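Local coordinates for protein choline kinase (Streptococcus pneumoniae, PDB 4R78) that probably phosphorylates choline as a kinase of protein kinase-like fold and binds adenosine monophosphate in its nucleotide pocket, at residues 27-32 against 62-67; 180-185 against 260-265; 164-169 against 274-279; 124-129 against 241-246. One frame throughout, in Å; residues are numbered along the deposited sequence.

Interaction 1 of 4, residues 27-32 against 62-67. With AMP (adenosine monophosphate), chain C.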
# COMPACT_ATOMS: atom_id res chain seq x y z
N GLU A 27 -8.56 22.76 7.68
CA GLU A 27 -7.48 23.67 8.06
C GLU A 27 -6.26 23.58 7.14
O GLU A 27 -5.71 24.60 6.73
CB GLU A 27 -7.05 23.43 9.52
CG GLU A 27 -8.10 23.82 10.55
CD GLU A 27 -7.69 23.46 11.98
OE1 GLU A 27 -6.48 23.26 12.24
OE2 GLU A 27 -8.59 23.39 12.85
N LYS A 28 -5.85 22.35 6.82
CA LYS A 28 -4.66 22.12 5.99
C LYS A 28 -4.87 22.61 4.56
O LYS A 28 -3.94 23.14 3.93
CB LYS A 28 -4.26 20.64 5.99
CG LYS A 28 -4.02 20.03 7.37
CD LYS A 28 -2.74 20.52 8.03
CE LYS A 28 -2.62 19.95 9.43
NZ LYS A 28 -1.26 20.14 10.02
N ILE A 29 -6.08 22.44 4.04
CA ILE A 29 -6.42 22.84 2.68
C ILE A 29 -6.56 24.35 2.53
O ILE A 29 -6.32 24.90 1.45
CB ILE A 29 -7.68 22.10 2.17
CG1 ILE A 29 -7.32 20.66 1.82
CG2 ILE A 29 -8.30 22.80 0.95
CD1 ILE A 29 -8.49 19.78 1.55
N SER A 30 -6.92 25.03 3.62
CA SER A 30 -7.02 26.49 3.64
C SER A 30 -5.74 27.17 3.16
O SER A 30 -5.79 28.26 2.58
CB SER A 30 -7.40 26.99 5.03
OG SER A 30 -8.73 26.61 5.36
N SER A 31 -4.60 26.52 3.37
CA SER A 31 -3.29 27.03 2.93
C SER A 31 -3.10 26.96 1.41
O SER A 31 -2.20 27.61 0.86
CB SER A 31 -2.16 26.28 3.64
OG SER A 31 -2.05 24.95 3.16
N LEU A 32 -3.93 26.17 0.73
CA LEU A 32 -3.86 26.02 -0.72
C LEU A 32 -4.77 27.01 -1.45
O LEU A 32 -4.76 27.07 -2.69
CB LEU A 32 -4.22 24.59 -1.14
CG LEU A 32 -3.28 23.45 -0.75
CD1 LEU A 32 -3.96 22.11 -0.99
CD2 LEU A 32 -1.96 23.51 -1.52
N TYR A 62 -10.26 18.32 -4.28
CA TYR A 62 -9.04 17.62 -3.90
C TYR A 62 -9.36 16.26 -3.30
O TYR A 62 -10.31 16.11 -2.54
CB TYR A 62 -8.25 18.41 -2.87
CG TYR A 62 -7.75 19.77 -3.30
CD1 TYR A 62 -6.57 19.89 -4.05
CD2 TYR A 62 -8.44 20.92 -2.95
CE1 TYR A 62 -6.10 21.14 -4.43
CE2 TYR A 62 -7.98 22.18 -3.33
CZ TYR A 62 -6.81 22.28 -4.07
OH TYR A 62 -6.34 23.52 -4.46
N ILE A 63 -8.53 15.27 -3.64
CA ILE A 63 -8.55 13.96 -3.00
C ILE A 63 -7.59 14.01 -1.81
O ILE A 63 -6.43 14.41 -1.96
CB ILE A 63 -8.16 12.84 -4.00
CG1 ILE A 63 -9.28 12.61 -5.03
CG2 ILE A 63 -7.78 11.55 -3.27
CD1 ILE A 63 -10.59 12.05 -4.45
N VAL A 64 -8.08 13.62 -0.64
CA VAL A 64 -7.30 13.69 0.59
C VAL A 64 -7.11 12.30 1.19
O VAL A 64 -8.08 11.54 1.33
CB VAL A 64 -7.94 14.65 1.62
CG1 VAL A 64 -7.09 14.76 2.87
CG2 VAL A 64 -8.16 16.04 1.02
N LYS A 65 -5.87 11.96 1.53
CA LYS A 65 -5.61 10.77 2.32
C LYS A 65 -5.01 11.15 3.67
O LYS A 65 -3.88 11.65 3.74
CB LYS A 65 -4.72 9.77 1.58
CG LYS A 65 -4.73 8.40 2.24
CD LYS A 65 -3.96 7.36 1.45
CE LYS A 65 -4.12 5.99 2.10
NZ LYS A 65 -3.40 4.91 1.35
N PHE A 66 -5.78 10.94 4.72
CA PHE A 66 -5.35 11.17 6.09
C PHE A 66 -4.80 9.83 6.59
O PHE A 66 -5.56 8.97 7.04
CB PHE A 66 -6.55 11.62 6.93
CG PHE A 66 -6.18 12.32 8.22
CD1 PHE A 66 -5.22 11.81 9.08
CD2 PHE A 66 -6.85 13.49 8.58
CE1 PHE A 66 -4.91 12.46 10.28
CE2 PHE A 66 -6.55 14.14 9.78
CZ PHE A 66 -5.58 13.63 10.62
N PHE A 67 -3.48 9.66 6.49
CA PHE A 67 -2.85 8.37 6.78
C PHE A 67 -2.08 8.38 8.11
O PHE A 67 -1.61 7.34 8.57
CB PHE A 67 -1.88 7.99 5.65
CG PHE A 67 -0.74 8.95 5.48
CD1 PHE A 67 -0.81 9.98 4.56
CD2 PHE A 67 0.41 8.83 6.27
CE1 PHE A 67 0.24 10.89 4.41
CE2 PHE A 67 1.46 9.73 6.13
CZ PHE A 67 1.38 10.76 5.20
P AMP C . -7.52 3.48 -1.76
O1P AMP C . -6.64 2.92 -0.67
O2P AMP C . -8.97 3.09 -1.65
O3P AMP C . -6.94 3.34 -3.15
O5' AMP C . -7.52 5.07 -1.51
C5' AMP C . -7.61 5.97 -2.61
C4' AMP C . -8.94 5.80 -3.32
O4' AMP C . -9.51 7.08 -3.62
C3' AMP C . -8.78 5.06 -4.64
O3' AMP C . -9.22 3.70 -4.53
C2' AMP C . -9.62 5.83 -5.63
O2' AMP C . -10.91 5.23 -5.77
C1' AMP C . -9.81 7.21 -5.01
N9 AMP C . -8.91 8.20 -5.66
C8 AMP C . -7.61 8.38 -5.37
N7 AMP C . -7.05 9.36 -6.12
C5 AMP C . -8.02 9.83 -6.92
C6 AMP C . -8.11 10.87 -7.97
N6 AMP C . -7.02 11.61 -8.30
N1 AMP C . -9.31 11.06 -8.58
C2 AMP C . -10.39 10.32 -8.25
N3 AMP C . -10.38 9.36 -7.31
C4 AMP C . -9.24 9.06 -6.62

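Interaction 2 of 4, residues 180-185 against 260-265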
# COMPACT_ATOMS: atom_id res chain seq x y z
N GLU A 180 12.95 -15.89 7.58
CA GLU A 180 14.04 -14.92 7.45
C GLU A 180 15.34 -15.58 6.98
O GLU A 180 16.02 -15.05 6.09
CB GLU A 180 14.26 -14.16 8.77
CG GLU A 180 15.24 -12.98 8.65
CD GLU A 180 15.24 -12.05 9.85
OE1 GLU A 180 14.72 -12.42 10.93
OE2 GLU A 180 15.78 -10.94 9.72
N LYS A 181 15.66 -16.73 7.56
CA LYS A 181 16.85 -17.50 7.18
C LYS A 181 16.81 -17.96 5.73
O LYS A 181 17.83 -17.91 5.03
CB LYS A 181 17.04 -18.69 8.13
CG LYS A 181 18.17 -19.67 7.76
CD LYS A 181 19.55 -19.04 7.86
CE LYS A 181 20.63 -20.02 7.43
NZ LYS A 181 21.98 -19.38 7.49
N ARG A 182 15.64 -18.42 5.28
CA ARG A 182 15.48 -18.85 3.89
C ARG A 182 15.69 -17.68 2.94
O ARG A 182 16.40 -17.81 1.95
CB ARG A 182 14.12 -19.52 3.66
CG ARG A 182 13.90 -20.04 2.24
CD ARG A 182 14.98 -21.05 1.81
NE ARG A 182 14.72 -21.60 0.48
CZ ARG A 182 15.57 -22.36 -0.20
NH1 ARG A 182 16.76 -22.67 0.30
NH2 ARG A 182 15.24 -22.80 -1.40
N LEU A 183 15.08 -16.54 3.25
CA LEU A 183 15.26 -15.34 2.43
C LEU A 183 16.73 -14.90 2.34
O LEU A 183 17.19 -14.50 1.28
CB LEU A 183 14.36 -14.19 2.90
CG LEU A 183 12.87 -14.29 2.56
CD1 LEU A 183 12.09 -13.21 3.30
CD2 LEU A 183 12.61 -14.21 1.05
N ALA A 184 17.45 -15.01 3.46
CA ALA A 184 18.88 -14.69 3.48
C ALA A 184 19.70 -15.64 2.59
O ALA A 184 20.62 -15.21 1.90
CB ALA A 184 19.41 -14.70 4.91
N ASP A 185 19.34 -16.92 2.61
CA ASP A 185 20.00 -17.92 1.77
C ASP A 185 19.76 -17.67 0.28
O ASP A 185 20.69 -17.72 -0.52
CB ASP A 185 19.55 -19.34 2.16
CG ASP A 185 20.37 -20.44 1.49
OD1 ASP A 185 21.49 -20.16 1.00
OD2 ASP A 185 19.91 -21.60 1.47
N ILE A 260 8.06 -15.08 -4.00
CA ILE A 260 6.66 -14.69 -4.06
C ILE A 260 5.84 -15.43 -3.00
O ILE A 260 5.06 -14.81 -2.27
CB ILE A 260 6.07 -14.88 -5.49
CG1 ILE A 260 6.73 -13.89 -6.46
CG2 ILE A 260 4.55 -14.70 -5.49
CD1 ILE A 260 6.46 -14.19 -7.92
N ALA A 261 6.02 -16.74 -2.92
CA ALA A 261 5.29 -17.56 -1.95
C ALA A 261 5.57 -17.11 -0.51
O ALA A 261 4.65 -17.01 0.30
CB ALA A 261 5.62 -19.04 -2.14
N ILE A 262 6.83 -16.84 -0.22
CA ILE A 262 7.25 -16.38 1.11
C ILE A 262 6.66 -15.01 1.45
O ILE A 262 6.13 -14.82 2.55
CB ILE A 262 8.79 -16.39 1.26
CG1 ILE A 262 9.30 -17.84 1.26
CG2 ILE A 262 9.22 -15.67 2.53
CD1 ILE A 262 10.81 -18.00 1.08
N TYR A 263 6.72 -14.08 0.51
CA TYR A 263 6.21 -12.73 0.75
C TYR A 263 4.69 -12.68 0.92
O TYR A 263 4.20 -11.85 1.67
CB TYR A 263 6.71 -11.73 -0.29
CG TYR A 263 8.19 -11.43 -0.15
CD1 TYR A 263 8.73 -11.07 1.09
CD2 TYR A 263 9.05 -11.48 -1.25
CE1 TYR A 263 10.08 -10.80 1.24
CE2 TYR A 263 10.41 -11.21 -1.11
CZ TYR A 263 10.91 -10.86 0.13
OH TYR A 263 12.25 -10.58 0.29
N LYS A 264 3.97 -13.60 0.27
CA LYS A 264 2.52 -13.72 0.49
C LYS A 264 2.24 -14.02 1.97
O LYS A 264 1.35 -13.42 2.56
CB LYS A 264 1.92 -14.82 -0.39
CG LYS A 264 1.76 -14.45 -1.87
CD LYS A 264 1.13 -15.61 -2.62
CE LYS A 264 0.88 -15.28 -4.08
NZ LYS A 264 0.49 -16.50 -4.84
N ILE A 265 3.01 -14.94 2.56
CA ILE A 265 2.84 -15.29 3.97
C ILE A 265 3.17 -14.11 4.88
O ILE A 265 2.44 -13.83 5.84
CB ILE A 265 3.71 -16.52 4.36
CG1 ILE A 265 3.23 -17.77 3.62
CG2 ILE A 265 3.67 -16.76 5.87
CD1 ILE A 265 4.26 -18.88 3.57

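Interaction 3 of 4, residues 164-169 against 274-279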
# COMPACT_ATOMS: atom_id res chain seq x y z
N ILE A 164 -2.73 -10.84 21.71
CA ILE A 164 -2.95 -11.12 20.28
C ILE A 164 -4.19 -12.01 20.11
O ILE A 164 -4.26 -13.09 20.71
CB ILE A 164 -1.69 -11.75 19.62
CG1 ILE A 164 -0.51 -10.75 19.62
CG2 ILE A 164 -1.99 -12.23 18.20
CD1 ILE A 164 -0.76 -9.45 18.83
N PRO A 165 -5.18 -11.54 19.32
CA PRO A 165 -6.47 -12.24 19.26
C PRO A 165 -6.48 -13.47 18.35
O PRO A 165 -7.46 -14.22 18.33
CB PRO A 165 -7.42 -11.17 18.72
CG PRO A 165 -6.55 -10.32 17.87
CD PRO A 165 -5.21 -10.28 18.55
N TYR A 166 -5.40 -13.66 17.60
CA TYR A 166 -5.34 -14.74 16.62
C TYR A 166 -4.90 -16.05 17.26
O TYR A 166 -4.10 -16.06 18.19
CB TYR A 166 -4.41 -14.37 15.45
CG TYR A 166 -4.84 -13.13 14.70
CD1 TYR A 166 -6.16 -12.98 14.27
CD2 TYR A 166 -3.93 -12.10 14.43
CE1 TYR A 166 -6.57 -11.84 13.58
CE2 TYR A 166 -4.33 -10.96 13.74
CZ TYR A 166 -5.65 -10.84 13.32
OH TYR A 166 -6.07 -9.72 12.64
N ALA A 167 -5.46 -17.15 16.76
CA ALA A 167 -5.25 -18.48 17.34
C ALA A 167 -3.84 -19.03 17.09
O ALA A 167 -3.28 -18.88 16.00
CB ALA A 167 -6.28 -19.44 16.79
N ASN A 168 -3.29 -19.67 18.12
CA ASN A 168 -2.02 -20.39 18.01
C ASN A 168 -0.87 -19.47 17.60
O ASN A 168 0.01 -19.86 16.83
CB ASN A 168 -2.17 -21.56 17.02
CG ASN A 168 -1.08 -22.60 17.17
OD1 ASN A 168 -0.60 -22.85 18.28
ND2 ASN A 168 -0.71 -23.23 16.07
N TYR A 169 -0.86 -18.25 18.15
CA TYR A 169 0.06 -17.22 17.67
C TYR A 169 1.55 -17.54 17.80
O TYR A 169 2.31 -17.28 16.88
CB TYR A 169 -0.27 -15.84 18.27
CG TYR A 169 0.51 -14.71 17.62
CD1 TYR A 169 0.31 -14.39 16.28
CD2 TYR A 169 1.45 -13.99 18.34
CE1 TYR A 169 1.02 -13.36 15.67
CE2 TYR A 169 2.17 -12.95 17.74
CZ TYR A 169 1.95 -12.64 16.41
OH TYR A 169 2.65 -11.63 15.80
N TRP A 274 -1.75 -5.25 11.37
CA TRP A 274 -2.28 -3.93 11.02
C TRP A 274 -3.78 -3.82 11.35
O TRP A 274 -4.22 -2.80 11.89
CB TRP A 274 -2.02 -3.68 9.53
CG TRP A 274 -2.62 -2.42 8.94
CD1 TRP A 274 -2.02 -1.19 8.85
CD2 TRP A 274 -3.91 -2.28 8.34
NE1 TRP A 274 -2.86 -0.30 8.24
CE2 TRP A 274 -4.03 -0.93 7.91
CE3 TRP A 274 -4.98 -3.16 8.12
CZ2 TRP A 274 -5.18 -0.44 7.28
CZ3 TRP A 274 -6.13 -2.67 7.50
CH2 TRP A 274 -6.21 -1.33 7.08
N THR A 275 -4.54 -4.88 11.05
CA THR A 275 -5.98 -4.90 11.30
C THR A 275 -6.29 -4.74 12.78
O THR A 275 -7.13 -3.91 13.16
CB THR A 275 -6.62 -6.21 10.77
OG1 THR A 275 -6.39 -6.30 9.36
CG2 THR A 275 -8.13 -6.21 11.02
N VAL A 276 -5.60 -5.51 13.62
CA VAL A 276 -5.80 -5.43 15.07
C VAL A 276 -5.56 -4.01 15.57
O VAL A 276 -6.38 -3.47 16.32
CB VAL A 276 -4.90 -6.43 15.83
CG1 VAL A 276 -5.14 -6.34 17.34
CG2 VAL A 276 -5.19 -7.84 15.36
N TYR A 277 -4.46 -3.40 15.14
CA TYR A 277 -4.12 -2.05 15.56
C TYR A 277 -5.17 -1.03 15.10
O TYR A 277 -5.57 -0.16 15.89
CB TYR A 277 -2.73 -1.67 15.05
CG TYR A 277 -2.26 -0.30 15.47
CD1 TYR A 277 -2.34 0.12 16.80
CD2 TYR A 277 -1.71 0.58 14.53
CE1 TYR A 277 -1.90 1.38 17.18
CE2 TYR A 277 -1.27 1.84 14.91
CZ TYR A 277 -1.36 2.24 16.23
OH TYR A 277 -0.93 3.49 16.61
N LYS A 278 -5.60 -1.13 13.85
CA LYS A 278 -6.63 -0.22 13.34
C LYS A 278 -7.94 -0.36 14.10
O LYS A 278 -8.63 0.64 14.35
CB LYS A 278 -6.84 -0.43 11.84
CG LYS A 278 -5.73 0.16 10.97
CD LYS A 278 -5.81 1.68 10.95
CE LYS A 278 -4.89 2.29 9.90
NZ LYS A 278 -5.02 3.78 9.92
N GLU A 279 -8.29 -1.58 14.48
CA GLU A 279 -9.52 -1.80 15.23
C GLU A 279 -9.43 -1.27 16.66
O GLU A 279 -10.42 -0.79 17.20
CB GLU A 279 -9.94 -3.27 15.19
CG GLU A 279 -10.37 -3.72 13.79
CD GLU A 279 -11.02 -5.09 13.77
OE1 GLU A 279 -10.61 -5.96 14.56
OE2 GLU A 279 -11.95 -5.29 12.97

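Interaction 4 of 4, residues 124-129 against 241-246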
# COMPACT_ATOMS: atom_id res chain seq x y z
N THR A 124 -7.72 -7.65 -16.88
CA THR A 124 -7.83 -7.30 -18.29
C THR A 124 -6.72 -6.36 -18.76
O THR A 124 -6.65 -6.04 -19.95
CB THR A 124 -9.20 -6.67 -18.64
OG1 THR A 124 -9.32 -5.39 -17.99
CG2 THR A 124 -10.35 -7.57 -18.21
N LYS A 125 -5.85 -5.93 -17.85
CA LYS A 125 -4.91 -4.84 -18.14
C LYS A 125 -3.44 -5.16 -17.86
O LYS A 125 -2.66 -4.26 -17.53
CB LYS A 125 -5.33 -3.57 -17.40
CG LYS A 125 -6.65 -3.00 -17.89
CD LYS A 125 -7.17 -1.94 -16.95
CE LYS A 125 -8.60 -1.54 -17.29
NZ LYS A 125 -8.71 -0.80 -18.59
N PHE A 126 -3.07 -6.43 -18.02
CA PHE A 126 -1.68 -6.86 -17.86
C PHE A 126 -0.76 -6.13 -18.84
O PHE A 126 0.40 -5.86 -18.52
CB PHE A 126 -1.55 -8.37 -18.08
CG PHE A 126 -2.05 -9.22 -16.93
CD1 PHE A 126 -2.80 -8.67 -15.89
CD2 PHE A 126 -1.80 -10.59 -16.92
CE1 PHE A 126 -3.26 -9.46 -14.84
CE2 PHE A 126 -2.26 -11.39 -15.88
CZ PHE A 126 -2.99 -10.83 -14.84
N ASP A 127 -1.28 -5.82 -20.02
CA ASP A 127 -0.51 -5.10 -21.05
C ASP A 127 -0.03 -3.73 -20.57
O ASP A 127 0.98 -3.22 -21.06
CB ASP A 127 -1.30 -5.00 -22.37
CG ASP A 127 -2.56 -4.14 -22.25
OD1 ASP A 127 -3.19 -4.13 -21.17
OD2 ASP A 127 -2.92 -3.48 -23.25
N LYS A 128 -0.76 -3.15 -19.62
CA LYS A 128 -0.39 -1.87 -19.01
C LYS A 128 0.31 -2.05 -17.66
O LYS A 128 1.25 -1.32 -17.35
CB LYS A 128 -1.62 -0.98 -18.79
CG LYS A 128 -2.28 -0.45 -20.05
CD LYS A 128 -3.43 0.47 -19.68
CE LYS A 128 -4.08 1.10 -20.91
NZ LYS A 128 -5.18 2.03 -20.51
N ILE A 129 -0.15 -3.01 -16.87
CA ILE A 129 0.31 -3.12 -15.48
C ILE A 129 1.70 -3.75 -15.36
O ILE A 129 2.49 -3.34 -14.51
CB ILE A 129 -0.74 -3.80 -14.57
CG1 ILE A 129 -1.98 -2.90 -14.49
CG2 ILE A 129 -0.19 -4.03 -13.16
CD1 ILE A 129 -3.25 -3.60 -14.14
N GLU A 241 -1.08 -15.62 -12.64
CA GLU A 241 0.28 -15.43 -12.14
C GLU A 241 1.32 -15.73 -13.22
O GLU A 241 2.21 -14.91 -13.46
CB GLU A 241 0.54 -16.28 -10.89
CG GLU A 241 -0.25 -15.82 -9.68
CD GLU A 241 0.21 -16.43 -8.37
OE1 GLU A 241 1.10 -17.32 -8.39
OE2 GLU A 241 -0.32 -16.03 -7.32
N GLU A 242 1.20 -16.88 -13.87
CA GLU A 242 2.16 -17.28 -14.91
C GLU A 242 2.17 -16.31 -16.09
O GLU A 242 3.24 -15.94 -16.59
CB GLU A 242 1.88 -18.71 -15.37
CG GLU A 242 2.24 -19.76 -14.33
CD GLU A 242 3.66 -19.61 -13.80
OE1 GLU A 242 4.61 -19.91 -14.55
OE2 GLU A 242 3.82 -19.18 -12.63
N THR A 243 0.99 -15.89 -16.53
CA THR A 243 0.87 -14.95 -17.64
C THR A 243 1.46 -13.59 -17.26
O THR A 243 2.21 -13.01 -18.03
CB THR A 243 -0.60 -14.81 -18.11
OG1 THR A 243 -1.09 -16.10 -18.52
CG2 THR A 243 -0.72 -13.84 -19.27
N PHE A 244 1.14 -13.10 -16.06
CA PHE A 244 1.69 -11.83 -15.62
C PHE A 244 3.22 -11.88 -15.52
O PHE A 244 3.90 -10.96 -15.97
CB PHE A 244 1.09 -11.35 -14.30
CG PHE A 244 1.44 -9.93 -13.98
CD1 PHE A 244 0.60 -8.89 -14.39
CD2 PHE A 244 2.63 -9.61 -13.32
CE1 PHE A 244 0.93 -7.56 -14.12
CE2 PHE A 244 2.96 -8.28 -13.05
CZ PHE A 244 2.12 -7.27 -13.45
N LEU A 245 3.74 -12.95 -14.93
CA LEU A 245 5.19 -13.11 -14.79
C LEU A 245 5.88 -13.15 -16.15
O LEU A 245 6.95 -12.56 -16.31
CB LEU A 245 5.53 -14.34 -13.96
CG LEU A 245 5.13 -14.30 -12.48
CD1 LEU A 245 5.35 -15.65 -11.80
CD2 LEU A 245 5.87 -13.20 -11.73
N SER A 246 5.26 -13.81 -17.12
CA SER A 246 5.81 -13.84 -18.48
C SER A 246 5.97 -12.44 -19.06
O SER A 246 7.00 -12.13 -19.67
CB SER A 246 4.97 -14.72 -19.39
OG SER A 246 5.58 -14.83 -20.67

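Interaction 1 of 4, residues 27-32 against 62-67
Ile29 and Val64 meet because each turns one branch across the gap: CG1 of Ile29 stands beside its backbone N (chi1 -75°) and runs on extended to CD1, while Val64 has CG1 anti to its backbone N (chi1 -178°), which leaves CG2 to face the helix. In this protein kinase-like fold, the pair packs helix 20-30 against strand 61-66, the middle strand of the five-stranded antiparallel sheet. CD1 of Ile29 touches CG2 of Val64 tip to tip at 3.8 Å. The second meeting is at the ring of Tyr62, where CD1 of Leu32 lies over one face, displaced toward the rim and 4.2 Å from CE1, and CB of Leu32 comes near the hydroxyl OH of Tyr62. CG2 of Ile29 approaches the same ring obliquely, 4.3 Å from CD2. Tyr97 of strand 96-100 forms an edge-to-face pair with the Tyr62 ring, and Lys28 NZ forms a salt bridge with Asp100, so the helix is also tied to that outer strand. Ile63 points away from the helix, into the nucleotide pocket, where its CG1 packs 3.6 Å from C5 of the AMP adenine.

Interaction 2 of 4, residues 180-185 against 260-265
Leu183 and Ile262 lie alongside each other, pointing opposite ways, so that the branched end of the leucine flanks the isoleucine: CD1 and CG of Leu183 are both 3.9 Å from CG2 of Ile262. That methyl is presented by the isoleucine's first torsion (chi1 -68°), which sets CG2 anti to the backbone N. The side chain of Tyr263 leaves its helix alongside the interface, and its ring end then comes nearer the other helix, lying aslant to Leu183. The two leucine methyls share the phenolic end of the ring, CD1 lying 3.8 Å from CE1 of Tyr263 and CD2 3.7 Å from OH of Tyr263. Arg182 lies crosswise to Ile262, and it is the aliphatic stem that does the touching, with CG 3.9 Å from CD1 of Ile262. A bend at the second torsion (chi2 58°) carries the guanidinium on to other partners: NE forms a salt bridge with Glu258, just before this part of helix 257-280, and NH1 lies 3.5 Å from OD2 of Asp185 in another. The contact between the segments is apolar, and the charged end of Arg182 is engaged beside it. Phe150 of helix 149-159 and Val188 also touch Leu183, and Tyr303 packs on Arg182 and Ile262. The N-to-C directions of the two segments differ by 149° and their axes come within 11.2 Å, a near-antiparallel helix pair bridged by leucine and isoleucine in the helical part of this kinase-like fold.

Interaction 3 of 4, residues 164-169 against 274-279
CG2 of Val276 is the methyl on which both loop residues converge. OH of Tyr166 comes within 3.4 Å of it and CE2 of Tyr166 within 3.6 Å; ring and valine run antiparallel, side by side, the methyl lying oblique to the ring. Pro165 reaches the same methyl tip to tip, its CG 3.8 Å from CG2 of Val276, while its CD lies about equally near both valine branches. CG1 of Val276 is anti to the backbone N (chi1 -180°), which leaves CG2 directed at the loop. At the far end of the phenol, OH of Tyr166 also approaches CB of Thr275, 4.0 Å away, the two side chains roughly perpendicular. The hydroxyl is held in turn by a hydrogen bond with the carbonyl O of Ser272, about a turn back along the same helix, and OG1 of Thr275 is bonded to the carbonyl O of Trp271, so both hydroxyls bond to carbonyls of the helix backbone. Further out, the Tyr166 ring stacks with Tyr293, whose hydroxyl is bonded to the carbonyl O of Ala167. Residues 164-168, in the loop between helix 149-159 and helix 169-177, therefore lie against the C-terminal half of helix 257-280, with helix 288-303 alongside.

Interaction 4 of 4, residues 124-129 against 241-246
Thr243 opens the contact with Phe126 at the ring rim: its CG2, anti to the backbone N, lies 4.2 Å from CD2 of Phe126 near the plane of that ring. Its hydroxyl OG1 is turned back to the helix, hydrogen-bonded to the carbonyl O of Gln239. Phe244 follows and carries most of the meeting. With CG anti to its own backbone N (chi1 -168°), its ring stands with an edge over the face of Phe126 in a T-shaped stack, centroids 5.0 Å apart and planes at 88°. CD1 of Phe244 sits over the centre of the Phe126 ring, 3.7 Å from its CG, and CB of Phe244 adds an off-centre CH-pi contact, 4.2 Å from the ring centroid. The next carbon along the same edge of the Phe244 ring is met by Ile129, whose CG2 lies 3.8 Å from CE1 of Phe244, the two side chains crossing at about a right angle. Beyond the pair, Phe236 packs on both phenylalanines and Leu230 of helix 223-233 on Phe244. The edge-to-face phenylalanine pair thus joins the first turn of helix 126-137 to helix 238-248, an aromatic helix-to-helix packing in the helical part of the kinase-like fold.

From the N terminus, interaction 1 is the first to close, folding helix 20-30 back onto strand 61-66 of the five-stranded sheet before any other contact opens. The other three tie together the helical part. Interaction 4 opens at 124-129 and closes at 241-246; 164-169 and 180-185 both lie within that loop, but their partners come later, so interactions 2 and 3 each cross it. Interaction 2 is nested inside interaction 3, and both end on helix 257-280, centres 22 Å apart. Interactions 2 and 4 touch directly through a salt bridge of 2.7 Å between Lys264 NZ and Glu241 OE2, with Ile260 packing on Leu245. Interaction 1 lies across the chain's centre from interactions 2 and 4.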